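Exocyst complex component EXO70 (Saccharomyces cerevisiae, PDB 2B1E) serves as a subunit of the yeast exocyst, the complex that tethers secretory vesicles to sites of exocytosis, and plays a role in the assembly of that complex. Local coordinates at residues A[39-44]-A[83-88]; A[287-292]-A[369-374]; A[314-319]-A[377-382]. One frame throughout, in Å; residues are numbered along the deposited sequence.

Interaction 1. Residues A[39-44]-A[83-88]; sequences KQYTQV and EAQLRV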
ATOM      1  N   LYS A  39      27.960  12.639  45.768  1.00 11.04           N
ATOM      2  CA  LYS A  39      29.167  13.342  45.349  1.00 14.04           C
ATOM      3  C   LYS A  39      30.259  13.246  46.424  1.00 14.90           C
ATOM      4  O   LYS A  39      31.431  13.007  46.109  1.00 10.80           O
ATOM      5  CB  LYS A  39      28.837  14.803  45.033  1.00 15.58           C
ATOM      6  CG  LYS A  39      27.842  14.965  43.878  1.00 19.33           C
ATOM      7  CD  LYS A  39      27.629  16.430  43.509  1.00 23.09           C
ATOM      8  CE  LYS A  39      27.005  17.235  44.646  1.00 25.32           C
ATOM      9  NZ  LYS A  39      25.562  16.914  44.900  1.00 24.30           N
ATOM     10  N   GLN A  40      29.867  13.399  47.689  1.00 12.34           N
ATOM     11  CA  GLN A  40      30.807  13.322  48.814  1.00 12.45           C
ATOM     12  C   GLN A  40      31.391  11.918  48.919  1.00 10.85           C
ATOM     13  O   GLN A  40      32.570  11.735  49.261  1.00  5.87           O
ATOM     14  CB  GLN A  40      30.104  13.655  50.141  1.00 14.61           C
ATOM     15  CG  GLN A  40      29.662  15.100  50.311  1.00 19.58           C
ATOM     16  CD  GLN A  40      28.622  15.522  49.297  1.00 22.72           C
ATOM     17  OE1 GLN A  40      27.654  14.799  49.037  1.00 23.47           O
ATOM     18  NE2 GLN A  40      28.810  16.706  48.716  1.00 27.16           N
ATOM     19  N   TYR A  41      30.544  10.931  48.640  1.00  9.85           N
ATOM     20  CA  TYR A  41      30.937   9.529  48.686  1.00 10.17           C
ATOM     21  C   TYR A  41      32.016   9.260  47.630  1.00  8.81           C
ATOM     22  O   TYR A  41      33.073   8.722  47.951  1.00 10.12           O
ATOM     23  CB  TYR A  41      29.706   8.628  48.454  1.00 10.10           C
ATOM     24  CG  TYR A  41      29.942   7.138  48.655  1.00 11.71           C
ATOM     25  CD1 TYR A  41      29.610   6.505  49.860  1.00 10.85           C
ATOM     26  CD2 TYR A  41      30.481   6.359  47.632  1.00 11.16           C
ATOM     27  CE1 TYR A  41      29.806   5.132  50.033  1.00 11.57           C
ATOM     28  CE2 TYR A  41      30.683   4.994  47.793  1.00 10.43           C
ATOM     29  CZ  TYR A  41      30.345   4.385  48.992  1.00 12.95           C
ATOM     30  OH  TYR A  41      30.559   3.032  49.139  1.00 11.58           O
ATOM     31  N   THR A  42      31.773   9.632  46.377  1.00  9.63           N
ATOM     32  CA  THR A  42      32.791   9.389  45.359  1.00 10.64           C
ATOM     33  C   THR A  42      34.050  10.189  45.654  1.00 12.82           C
ATOM     34  O   THR A  42      35.150   9.800  45.248  1.00 10.90           O
ATOM     35  CB  THR A  42      32.322   9.743  43.940  1.00  9.48           C
ATOM     36  OG1 THR A  42      31.934  11.118  43.886  1.00 10.57           O
ATOM     37  CG2 THR A  42      31.161   8.847  43.519  1.00 10.49           C
ATOM     38  N   GLN A  43      33.893  11.308  46.357  1.00 11.35           N
ATOM     39  CA  GLN A  43      35.046  12.131  46.695  1.00 13.09           C
ATOM     40  C   GLN A  43      35.936  11.392  47.692  1.00 11.20           C
ATOM     41  O   GLN A  43      37.168  11.467  47.622  1.00 10.65           O
ATOM     42  CB  GLN A  43      34.599  13.469  47.288  1.00 16.29           C
ATOM     43  CG  GLN A  43      35.730  14.464  47.398  1.00 20.75           C
ATOM     44  CD  GLN A  43      36.466  14.630  46.078  1.00 25.41           C
ATOM     45  OE1 GLN A  43      35.860  14.937  45.040  1.00 27.44           O
ATOM     46  NE2 GLN A  43      37.781  14.423  46.106  1.00 30.57           N
ATOM     47  N   VAL A  44      35.324  10.682  48.633  1.00 10.85           N
ATOM     48  CA  VAL A  44      36.115   9.927  49.597  1.00  9.69           C
ATOM     49  C   VAL A  44      36.828   8.769  48.893  1.00  9.97           C
ATOM     50  O   VAL A  44      37.991   8.475  49.178  1.00  9.14           O
ATOM     51  CB  VAL A  44      35.245   9.385  50.739  1.00 11.13           C
ATOM     52  CG1 VAL A  44      36.049   8.389  51.572  1.00 10.62           C
ATOM     53  CG2 VAL A  44      34.779  10.542  51.618  1.00 10.38           C
ATOM     54  N   GLU A  83      33.242   0.839  45.223  1.00 10.21           N
ATOM     55  CA  GLU A  83      32.843   0.943  43.828  1.00 12.77           C
ATOM     56  C   GLU A  83      31.743  -0.073  43.509  1.00 12.89           C
ATOM     57  O   GLU A  83      30.865   0.195  42.694  1.00 14.12           O
ATOM     58  CB  GLU A  83      34.068   0.770  42.911  1.00 13.49           C
ATOM     59  CG  GLU A  83      34.943   2.031  42.906  1.00 15.58           C
ATOM     60  CD  GLU A  83      36.257   1.902  42.131  1.00 16.27           C
ATOM     61  OE1 GLU A  83      36.900   2.942  41.894  1.00 15.98           O
ATOM     62  OE2 GLU A  83      36.657   0.783  41.771  1.00 17.34           O
ATOM     63  N   ALA A  84      31.775  -1.229  44.169  1.00 14.23           N
ATOM     64  CA  ALA A  84      30.750  -2.241  43.935  1.00 14.07           C
ATOM     65  C   ALA A  84      29.410  -1.671  44.417  1.00 14.41           C
ATOM     66  O   ALA A  84      28.364  -1.929  43.828  1.00 15.59           O
ATOM     67  CB  ALA A  84      31.097  -3.533  44.686  1.00 15.07           C
ATOM     68  N   GLN A  85      29.456  -0.878  45.479  1.00 12.85           N
ATOM     69  CA  GLN A  85      28.252  -0.255  46.022  1.00 13.75           C
ATOM     70  C   GLN A  85      27.705   0.788  45.047  1.00 12.91           C
ATOM     71  O   GLN A  85      26.486   0.970  44.927  1.00 11.80           O
ATOM     72  CB  GLN A  85      28.569   0.388  47.376  1.00 15.60           C
ATOM     73  CG  GLN A  85      27.431   1.192  47.982  1.00 18.92           C
ATOM     74  CD  GLN A  85      26.142   0.402  48.115  1.00 22.35           C
ATOM     75  OE1 GLN A  85      26.136  -0.727  48.623  1.00 25.79           O
ATOM     76  NE2 GLN A  85      25.038   0.993  47.665  1.00 20.12           N
ATOM     77  N   LEU A  86      28.616   1.472  44.355  1.00 11.10           N
ATOM     78  CA  LEU A  86      28.237   2.470  43.368  1.00  9.54           C
ATOM     79  C   LEU A  86      27.483   1.805  42.225  1.00 11.15           C
ATOM     80  O   LEU A  86      26.539   2.374  41.682  1.00 10.07           O
ATOM     81  CB  LEU A  86      29.478   3.191  42.837  1.00 10.47           C
ATOM     82  CG  LEU A  86      30.033   4.224  43.823  1.00  7.48           C
ATOM     83  CD1 LEU A  86      31.385   4.714  43.339  1.00  9.46           C
ATOM     84  CD2 LEU A  86      29.051   5.378  43.958  1.00  8.06           C
ATOM     85  N   ARG A  87      27.900   0.594  41.868  1.00 11.75           N
ATOM     86  CA  ARG A  87      27.237  -0.137  40.801  1.00 11.75           C
ATOM     87  C   ARG A  87      25.854  -0.592  41.240  1.00 11.05           C
ATOM     88  O   ARG A  87      24.903  -0.495  40.476  1.00 10.21           O
ATOM     89  CB  ARG A  87      28.063  -1.351  40.381  1.00 11.97           C
ATOM     90  CG  ARG A  87      29.362  -0.991  39.695  1.00 15.69           C
ATOM     91  CD  ARG A  87      30.086  -2.226  39.172  1.00 17.21           C
ATOM     92  NE  ARG A  87      31.488  -1.901  38.953  1.00 20.46           N
ATOM     93  CZ  ARG A  87      32.455  -2.139  39.833  1.00 22.29           C
ATOM     94  NH1 ARG A  87      32.178  -2.725  40.992  1.00 23.05           N
ATOM     95  NH2 ARG A  87      33.696  -1.755  39.566  1.00 26.14           N
ATOM     96  N   VAL A  88      25.752  -1.112  42.461  1.00 11.58           N
ATOM     97  CA  VAL A  88      24.463  -1.558  42.997  1.00 13.17           C
ATOM     98  C   VAL A  88      23.481  -0.381  42.984  1.00 12.12           C
ATOM     99  O   VAL A  88      22.323  -0.499  42.565  1.00 12.68           O
ATOM    100  CB  VAL A  88      24.606  -2.057  44.475  1.00 11.08           C
ATOM    101  CG1 VAL A  88      23.223  -2.307  45.076  1.00 10.94           C
ATOM    102  CG2 VAL A  88      25.429  -3.329  44.514  1.00 11.22           C
TER

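Interaction 2. Residues A[287-292]-A[369-374]; sequences RDAIDR and SCFISD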
ATOM      1  N   ARG A 287       0.124  -6.461  -9.691  1.00 38.59           N
ATOM      2  CA  ARG A 287       0.311  -7.366 -10.816  1.00 38.98           C
ATOM      3  C   ARG A 287      -0.677  -8.526 -10.690  1.00 38.15           C
ATOM      4  O   ARG A 287      -1.255  -8.976 -11.679  1.00 37.14           O
ATOM      5  CB  ARG A 287       1.742  -7.902 -10.824  1.00 40.59           C
ATOM      6  CG  ARG A 287       2.090  -8.745 -12.035  1.00 43.58           C
ATOM      7  CD  ARG A 287       3.497  -9.309 -11.902  1.00 45.67           C
ATOM      8  NE  ARG A 287       3.976  -9.941 -13.130  1.00 48.34           N
ATOM      9  CZ  ARG A 287       3.464 -11.047 -13.665  1.00 49.17           C
ATOM     10  NH1 ARG A 287       2.441 -11.664 -13.086  1.00 49.11           N
ATOM     11  NH2 ARG A 287       3.985 -11.543 -14.779  1.00 48.96           N
ATOM     12  N   ASP A 288      -0.873  -8.992  -9.460  1.00 36.31           N
ATOM     13  CA  ASP A 288      -1.778 -10.101  -9.186  1.00 35.96           C
ATOM     14  C   ASP A 288      -3.229  -9.792  -9.525  1.00 34.38           C
ATOM     15  O   ASP A 288      -3.947 -10.655 -10.027  1.00 33.06           O
ATOM     16  CB  ASP A 288      -1.683 -10.512  -7.715  1.00 38.51           C
ATOM     17  CG  ASP A 288      -2.618 -11.652  -7.371  1.00 41.10           C
ATOM     18  OD1 ASP A 288      -2.498 -12.730  -7.993  1.00 43.05           O
ATOM     19  OD2 ASP A 288      -3.477 -11.471  -6.482  1.00 43.50           O
ATOM     20  N   ALA A 289      -3.661  -8.567  -9.235  1.00 32.47           N
ATOM     21  CA  ALA A 289      -5.033  -8.155  -9.520  1.00 30.81           C
ATOM     22  C   ALA A 289      -5.321  -8.290 -11.010  1.00 29.50           C
ATOM     23  O   ALA A 289      -6.394  -8.748 -11.406  1.00 27.65           O
ATOM     24  CB  ALA A 289      -5.253  -6.714  -9.079  1.00 30.42           C
ATOM     25  N   ILE A 290      -4.358  -7.891 -11.833  1.00 28.05           N
ATOM     26  CA  ILE A 290      -4.517  -7.972 -13.280  1.00 28.78           C
ATOM     27  C   ILE A 290      -4.616  -9.427 -13.733  1.00 29.54           C
ATOM     28  O   ILE A 290      -5.517  -9.786 -14.490  1.00 28.50           O
ATOM     29  CB  ILE A 290      -3.342  -7.277 -14.018  1.00 26.00           C
ATOM     30  CG1 ILE A 290      -3.429  -5.757 -13.832  1.00 26.02           C
ATOM     31  CG2 ILE A 290      -3.371  -7.623 -15.502  1.00 26.19           C
ATOM     32  CD1 ILE A 290      -4.679  -5.117 -14.446  1.00 24.58           C
ATOM     33  N   ASP A 291      -3.688 -10.255 -13.261  1.00 30.95           N
ATOM     34  CA  ASP A 291      -3.654 -11.675 -13.604  1.00 32.37           C
ATOM     35  C   ASP A 291      -4.906 -12.380 -13.097  1.00 31.51           C
ATOM     36  O   ASP A 291      -5.422 -13.302 -13.731  1.00 31.77           O
ATOM     37  CB  ASP A 291      -2.404 -12.323 -13.001  1.00 35.50           C
ATOM     38  CG  ASP A 291      -1.131 -11.884 -13.699  1.00 37.92           C
ATOM     39  OD1 ASP A 291      -1.154 -10.820 -14.354  1.00 39.54           O
ATOM     40  OD2 ASP A 291      -0.106 -12.592 -13.590  1.00 39.18           O
ATOM     41  N   ARG A 292      -5.394 -11.930 -11.951  1.00 30.22           N
ATOM     42  CA  ARG A 292      -6.591 -12.495 -11.356  1.00 29.15           C
ATOM     43  C   ARG A 292      -7.788 -12.249 -12.284  1.00 28.52           C
ATOM     44  O   ARG A 292      -8.617 -13.132 -12.486  1.00 28.80           O
ATOM     45  CB  ARG A 292      -6.839 -11.838 -10.002  1.00 29.52           C
ATOM     46  CG  ARG A 292      -8.001 -12.410  -9.239  1.00 30.70           C
ATOM     47  CD  ARG A 292      -8.650 -11.330  -8.406  1.00 33.12           C
ATOM     48  NE  ARG A 292      -9.578 -11.891  -7.439  1.00 32.79           N
ATOM     49  CZ  ARG A 292      -9.201 -12.615  -6.393  1.00 34.38           C
ATOM     50  NH1 ARG A 292      -7.908 -12.859  -6.188  1.00 34.96           N
ATOM     51  NH2 ARG A 292     -10.109 -13.098  -5.558  1.00 33.21           N
ATOM     52  N   SER A 369      -4.516   5.860 -11.032  1.00 29.62           N
ATOM     53  CA  SER A 369      -5.715   5.953 -11.861  1.00 29.72           C
ATOM     54  C   SER A 369      -5.543   5.036 -13.059  1.00 29.27           C
ATOM     55  O   SER A 369      -6.475   4.337 -13.452  1.00 27.27           O
ATOM     56  CB  SER A 369      -5.944   7.384 -12.361  1.00 29.26           C
ATOM     57  OG  SER A 369      -7.048   7.424 -13.259  1.00 26.28           O
ATOM     58  N   CYS A 370      -4.342   5.046 -13.629  1.00 29.67           N
ATOM     59  CA  CYS A 370      -4.043   4.217 -14.787  1.00 31.83           C
ATOM     60  C   CYS A 370      -4.271   2.752 -14.429  1.00 31.01           C
ATOM     61  O   CYS A 370      -4.872   2.001 -15.199  1.00 30.52           O
ATOM     62  CB  CYS A 370      -2.596   4.431 -15.243  1.00 31.36           C
ATOM     63  SG  CYS A 370      -2.214   3.708 -16.865  1.00 37.91           S
ATOM     64  N   PHE A 371      -3.792   2.350 -13.255  1.00 29.82           N
ATOM     65  CA  PHE A 371      -3.953   0.975 -12.791  1.00 27.50           C
ATOM     66  C   PHE A 371      -5.420   0.557 -12.750  1.00 27.04           C
ATOM     67  O   PHE A 371      -5.777  -0.524 -13.208  1.00 26.79           O
ATOM     68  CB  PHE A 371      -3.360   0.802 -11.389  1.00 26.05           C
ATOM     69  CG  PHE A 371      -3.695  -0.518 -10.756  1.00 24.56           C
ATOM     70  CD1 PHE A 371      -3.153  -1.699 -11.251  1.00 23.49           C
ATOM     71  CD2 PHE A 371      -4.597  -0.586  -9.699  1.00 24.18           C
ATOM     72  CE1 PHE A 371      -3.505  -2.929 -10.707  1.00 22.61           C
ATOM     73  CE2 PHE A 371      -4.959  -1.816  -9.146  1.00 24.49           C
ATOM     74  CZ  PHE A 371      -4.411  -2.991  -9.653  1.00 23.99           C
ATOM     75  N   ILE A 372      -6.267   1.406 -12.178  1.00 25.61           N
ATOM     76  CA  ILE A 372      -7.681   1.082 -12.085  1.00 25.34           C
ATOM     77  C   ILE A 372      -8.273   0.977 -13.486  1.00 23.44           C
ATOM     78  O   ILE A 372      -9.009   0.039 -13.785  1.00 20.97           O
ATOM     79  CB  ILE A 372      -8.454   2.152 -11.289  1.00 25.50           C
ATOM     80  CG1 ILE A 372      -7.749   2.413  -9.952  1.00 28.97           C
ATOM     81  CG2 ILE A 372      -9.887   1.700 -11.061  1.00 25.39           C
ATOM     82  CD1 ILE A 372      -7.431   1.162  -9.158  1.00 30.82           C
ATOM     83  N   SER A 373      -7.935   1.944 -14.335  1.00 23.75           N
ATOM     84  CA  SER A 373      -8.420   1.971 -15.710  1.00 22.66           C
ATOM     85  C   SER A 373      -7.902   0.751 -16.468  1.00 22.08           C
ATOM     86  O   SER A 373      -8.619   0.168 -17.279  1.00 20.97           O
ATOM     87  CB  SER A 373      -7.969   3.261 -16.411  1.00 23.42           C
ATOM     88  OG  SER A 373      -8.678   4.397 -15.925  1.00 20.36           O
ATOM     89  N   ASP A 374      -6.659   0.364 -16.200  1.00 21.80           N
ATOM     90  CA  ASP A 374      -6.077  -0.801 -16.859  1.00 24.94           C
ATOM     91  C   ASP A 374      -6.830  -2.062 -16.440  1.00 23.70           C
ATOM     92  O   ASP A 374      -7.054  -2.959 -17.255  1.00 25.52           O
ATOM     93  CB  ASP A 374      -4.594  -0.943 -16.505  1.00 25.78           C
ATOM     94  CG  ASP A 374      -3.711  -0.016 -17.318  1.00 27.77           C
ATOM     95  OD1 ASP A 374      -4.235   0.683 -18.210  1.00 27.67           O
ATOM     96  OD2 ASP A 374      -2.486   0.005 -17.069  1.00 29.37           O
TER

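Interaction 3. Residues A[314-319]-A[377-382]; sequences VDTMSR and DTLAVN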
ATOM      1  N   VAL A 314     -18.169  -9.224 -10.942  1.00 22.94           N
ATOM      2  CA  VAL A 314     -18.500  -9.029  -9.536  1.00 26.58           C
ATOM      3  C   VAL A 314     -17.216  -9.088  -8.709  1.00 25.83           C
ATOM      4  O   VAL A 314     -16.946  -8.197  -7.913  1.00 28.11           O
ATOM      5  CB  VAL A 314     -19.479 -10.115  -9.020  1.00 27.44           C
ATOM      6  CG1 VAL A 314     -19.816  -9.860  -7.555  1.00 29.40           C
ATOM      7  CG2 VAL A 314     -20.752 -10.112  -9.851  1.00 29.19           C
ATOM      8  N   ASP A 315     -16.418 -10.130  -8.918  1.00 25.86           N
ATOM      9  CA  ASP A 315     -15.169 -10.300  -8.181  1.00 26.50           C
ATOM     10  C   ASP A 315     -14.179  -9.169  -8.426  1.00 26.97           C
ATOM     11  O   ASP A 315     -13.596  -8.626  -7.486  1.00 25.15           O
ATOM     12  CB  ASP A 315     -14.503 -11.625  -8.561  1.00 28.24           C
ATOM     13  CG  ASP A 315     -13.265 -11.920  -7.723  1.00 29.64           C
ATOM     14  OD1 ASP A 315     -13.424 -12.330  -6.552  1.00 30.55           O
ATOM     15  OD2 ASP A 315     -12.134 -11.738  -8.231  1.00 28.82           O
ATOM     16  N   THR A 316     -13.980  -8.823  -9.694  1.00 27.38           N
ATOM     17  CA  THR A 316     -13.040  -7.767 -10.048  1.00 26.52           C
ATOM     18  C   THR A 316     -13.352  -6.427  -9.381  1.00 26.76           C
ATOM     19  O   THR A 316     -12.444  -5.748  -8.903  1.00 27.32           O
ATOM     20  CB  THR A 316     -12.978  -7.561 -11.583  1.00 25.45           C
ATOM     21  OG1 THR A 316     -12.532  -8.770 -12.208  1.00 24.87           O
ATOM     22  CG2 THR A 316     -12.001  -6.447 -11.939  1.00 27.25           C
ATOM     23  N   MET A 317     -14.622  -6.042  -9.338  1.00 26.43           N
ATOM     24  CA  MET A 317     -14.968  -4.763  -8.727  1.00 26.84           C
ATOM     25  C   MET A 317     -14.870  -4.804  -7.202  1.00 29.07           C
ATOM     26  O   MET A 317     -14.462  -3.823  -6.578  1.00 28.94           O
ATOM     27  CB  MET A 317     -16.358  -4.314  -9.173  1.00 25.08           C
ATOM     28  CG  MET A 317     -16.439  -4.003 -10.667  1.00 24.95           C
ATOM     29  SD  MET A 317     -15.095  -2.955 -11.288  1.00 19.56           S
ATOM     30  CE  MET A 317     -14.020  -4.110 -11.912  1.00 25.98           C
ATOM     31  N   SER A 318     -15.226  -5.934  -6.602  1.00 30.01           N
ATOM     32  CA  SER A 318     -15.129  -6.061  -5.154  1.00 31.37           C
ATOM     33  C   SER A 318     -13.658  -5.854  -4.798  1.00 32.00           C
ATOM     34  O   SER A 318     -13.323  -5.138  -3.853  1.00 33.43           O
ATOM     35  CB  SER A 318     -15.579  -7.452  -4.706  1.00 32.06           C
ATOM     36  OG  SER A 318     -15.523  -7.575  -3.293  1.00 34.38           O
ATOM     37  N   ARG A 319     -12.786  -6.478  -5.582  1.00 31.91           N
ATOM     38  CA  ARG A 319     -11.346  -6.375  -5.379  1.00 32.49           C
ATOM     39  C   ARG A 319     -10.883  -4.923  -5.484  1.00 31.60           C
ATOM     40  O   ARG A 319     -10.184  -4.420  -4.600  1.00 29.93           O
ATOM     41  CB  ARG A 319     -10.614  -7.244  -6.408  1.00 34.35           C
ATOM     42  CG  ARG A 319      -9.096  -7.116  -6.400  1.00 38.61           C
ATOM     43  CD  ARG A 319      -8.475  -7.546  -5.076  1.00 42.06           C
ATOM     44  NE  ARG A 319      -8.767  -8.937  -4.735  1.00 43.24           N
ATOM     45  CZ  ARG A 319      -8.269  -9.561  -3.672  1.00 46.26           C
ATOM     46  NH1 ARG A 319      -7.452  -8.920  -2.848  1.00 46.81           N
ATOM     47  NH2 ARG A 319      -8.590 -10.824  -3.424  1.00 49.12           N
ATOM     48  N   ASP A 377     -10.121  -2.161 -18.246  1.00 18.66           N
ATOM     49  CA  ASP A 377      -9.872  -2.477 -19.652  1.00 19.18           C
ATOM     50  C   ASP A 377      -9.642  -3.982 -19.794  1.00 19.42           C
ATOM     51  O   ASP A 377     -10.149  -4.626 -20.723  1.00 19.34           O
ATOM     52  CB  ASP A 377      -8.618  -1.765 -20.170  1.00 20.28           C
ATOM     53  CG  ASP A 377      -8.883  -0.343 -20.629  1.00 23.21           C
ATOM     54  OD1 ASP A 377     -10.059   0.071 -20.704  1.00 22.60           O
ATOM     55  OD2 ASP A 377      -7.892   0.361 -20.927  1.00 25.58           O
ATOM     56  N   THR A 378      -8.852  -4.534 -18.877  1.00 15.51           N
ATOM     57  CA  THR A 378      -8.523  -5.953 -18.906  1.00 15.29           C
ATOM     58  C   THR A 378      -9.769  -6.807 -18.730  1.00 14.28           C
ATOM     59  O   THR A 378      -9.920  -7.835 -19.384  1.00 14.84           O
ATOM     60  CB  THR A 378      -7.484  -6.296 -17.810  1.00 15.85           C
ATOM     61  OG1 THR A 378      -6.331  -5.465 -17.990  1.00 15.14           O
ATOM     62  CG2 THR A 378      -7.069  -7.768 -17.899  1.00 16.73           C
ATOM     63  N   LEU A 379     -10.658  -6.384 -17.843  1.00 14.91           N
ATOM     64  CA  LEU A 379     -11.901  -7.114 -17.613  1.00 15.59           C
ATOM     65  C   LEU A 379     -12.767  -7.136 -18.877  1.00 16.68           C
ATOM     66  O   LEU A 379     -13.237  -8.192 -19.315  1.00 16.23           O
ATOM     67  CB  LEU A 379     -12.692  -6.463 -16.473  1.00 14.11           C
ATOM     68  CG  LEU A 379     -14.104  -7.014 -16.254  1.00 13.41           C
ATOM     69  CD1 LEU A 379     -14.044  -8.486 -15.803  1.00 12.72           C
ATOM     70  CD2 LEU A 379     -14.807  -6.162 -15.219  1.00 15.54           C
ATOM     71  N   ALA A 380     -12.983  -5.962 -19.461  1.00 18.14           N
ATOM     72  CA  ALA A 380     -13.804  -5.851 -20.658  1.00 18.77           C
ATOM     73  C   ALA A 380     -13.266  -6.664 -21.834  1.00 18.16           C
ATOM     74  O   ALA A 380     -14.000  -7.461 -22.421  1.00 18.48           O
ATOM     75  CB  ALA A 380     -13.958  -4.377 -21.061  1.00 19.48           C
ATOM     76  N   VAL A 381     -11.993  -6.474 -22.177  1.00 18.79           N
ATOM     77  CA  VAL A 381     -11.403  -7.186 -23.308  1.00 18.66           C
ATOM     78  C   VAL A 381     -11.357  -8.703 -23.098  1.00 18.79           C
ATOM     79  O   VAL A 381     -11.631  -9.467 -24.019  1.00 18.46           O
ATOM     80  CB  VAL A 381      -9.972  -6.660 -23.629  1.00 21.30           C
ATOM     81  CG1 VAL A 381      -9.011  -7.034 -22.520  1.00 21.59           C
ATOM     82  CG2 VAL A 381      -9.495  -7.223 -24.960  1.00 21.81           C
ATOM     83  N   ASN A 382     -11.012  -9.147 -21.893  1.00 17.16           N
ATOM     84  CA  ASN A 382     -10.966 -10.584 -21.622  1.00 17.17           C
ATOM     85  C   ASN A 382     -12.360 -11.209 -21.638  1.00 15.75           C
ATOM     86  O   ASN A 382     -12.531 -12.347 -22.076  1.00 14.18           O
ATOM     87  CB  ASN A 382     -10.252 -10.842 -20.305  1.00 17.23           C
ATOM     88  CG  ASN A 382      -8.752 -10.863 -20.482  1.00 22.27           C
ATOM     89  OD1 ASN A 382      -8.179 -11.900 -20.820  1.00 21.57           O
ATOM     90  ND2 ASN A 382      -8.110  -9.712 -20.293  1.00 19.93           N
TER

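Interaction 1. Residues A[39-44]-A[83-88]
Gln85 and Leu86 of helix 66-94 pack against Tyr41 and Thr42 of helix 38-56, forming part of an antiparallel helix pair in the N-terminal region of this all-helical protein. The axes of the two short segments approach to 11.4 Å, and their N-to-C directions differ by 152°. Along 83-88 the contact begins at Gln85, which meets the far end of the tyrosine: Tyr41 OH lies 3.7 Å from Gln85 CB. The phenol oxygen thus rests on the aliphatic part of Gln85, whose chain bends at its second torsion and carries the amide away, its plane 76° from that of the ring. Leu86 follows, approaching the ring obliquely, with Leu86 CD2 4.1 Å from Tyr41 CD2. Tyr41 reaches this far because its CG stands anti to the backbone N (chi1 -172°). Reduced to an alanine, Tyr41 would probably leave a gap beside Leu86 CD2 and take away the phenol oxygen that rests on Gln85 CB and CG. Both methyls of Leu86 also meet Thr42 CG2, with CD1 and CD2 each 4.1 Å away. On the polar branch of the same residue, Thr42 OG1 is hydrogen-bonded to Trp125 NE1 of helix 117-132 and donates to Lys39 O at 3.0 Å, reaching that oxygen from the same face as Gln43 N.

Interaction 2. Residues A[287-292]-A[369-374]
Phe371 meets two neighbouring residues of helix 268-299 with the outer end of its ring. Ala289 CB sits at the ring edge, in its plane, 3.9 Å from Phe371 CZ. Ile290 comes in obliquely, its CG1 4.2 Å from Phe371 CE1. The ring reaches helix 268-299 with Phe371 CG anti to the backbone N, chi1 being 170°. Ile290 CD1 also touches Asp374 C, 4.2 Å away and about a turn beyond Phe371 on helix 364-391, so the isoleucine fits between the ring and the following turn. Outside this shell, Phe286 and Trp342 each make an edge-to-face contact with the Phe371 ring, which probably limits its freedom to shift or turn. Asp374 is buried, but its carboxylate is well supplied with partners: OD2 pairs with Arg339 NE and Trp342 NE1, and OD1 with Arg444 NH2. The two arginines would probably favour its ionised form. The two segments run nearly parallel, their axes 15° apart in direction and 10.9 Å apart at closest approach. Arg444 of helix 440-473 also touches Cys370 and Ser373; helix 364-391 thus packs on helix 268-299 and meets helix 440-473 through Arg444.

Interaction 3. Residues A[314-319]-A[377-382]
Leu379 carries the contact, dividing its two methyls between adjacent residues of helix 311-323: CD2 meets a methyl, while CD1 rests against a hydroxyl oxygen. Leu379 CD1 lies 3.9 Å from Thr316 OG1, the two side chains sliding past each other in opposite directions. Leu379 CD2 meets the terminal methyl of Met317, at 4.0 Å from its CE. The approach of the methionine follows from its shape: the chain bends at the second and third torsions (chi2 -47°, chi3 97°), which carry CE round to Leu379 CD2. Leu379 in turn extends from helix 364-391 with its CG anti to the backbone N. Val424 of helix 410-429 touches both Met317 and Leu379, adding a third helix to this apolar cluster.

The nearest CA pair, Thr316 and Leu379, is 7.7 Å apart. The contact belongs to the elongated, helical-bundle architecture of the Exo70 C-terminal region; here the short helix 311-323 lies against the long helix 364-391.

No hydrogen bond crosses between the segments, and two of the polar side chains, Thr316 and Asn382, bond to their own helices. Thr316 OG1 bonds to Ala312 O, so the hydroxyl that faces the leucine methyl is satisfied by its own backbone. Asn382 ND2 donates to Thr378 O at 2.8 Å, the N-H...O angle being 161° and the acceptor close to the amide plane. That oxygen also receives Asn382 N, the two donors reaching it from opposite faces of its plane.

Charged residues of the two segments pair with other parts of the fold. Asp315 OD2 is bridged to Arg292 NE of helix 268-299, and on the other segment Asp377 OD2 takes Arg444 NH2 as well as Thr353 N.

How the interactions relate
Interaction 1 closes before the other two open and lies in the N-terminal region, its centre about 69 Å from that of interaction 2 and about 75 Å from that of interaction 3. Such separations within one chain reflect its elongated shape. Interactions 2 and 3 are neighbours in the C-terminal region, with centres about 9 Å apart. They share helix 364-391, which meets helix 268-299 through 369-374 and, about two turns later, helix 311-323 through 377-382. Their segments alternate along the sequence, and the two contacts touch directly through the salt bridge Arg292 NE to Asp315 OD2 (2.7 Å) and through Ile290 CD1 on Thr378 OG1. Helices 268-299, 311-323 and 364-391 thus pack against one another.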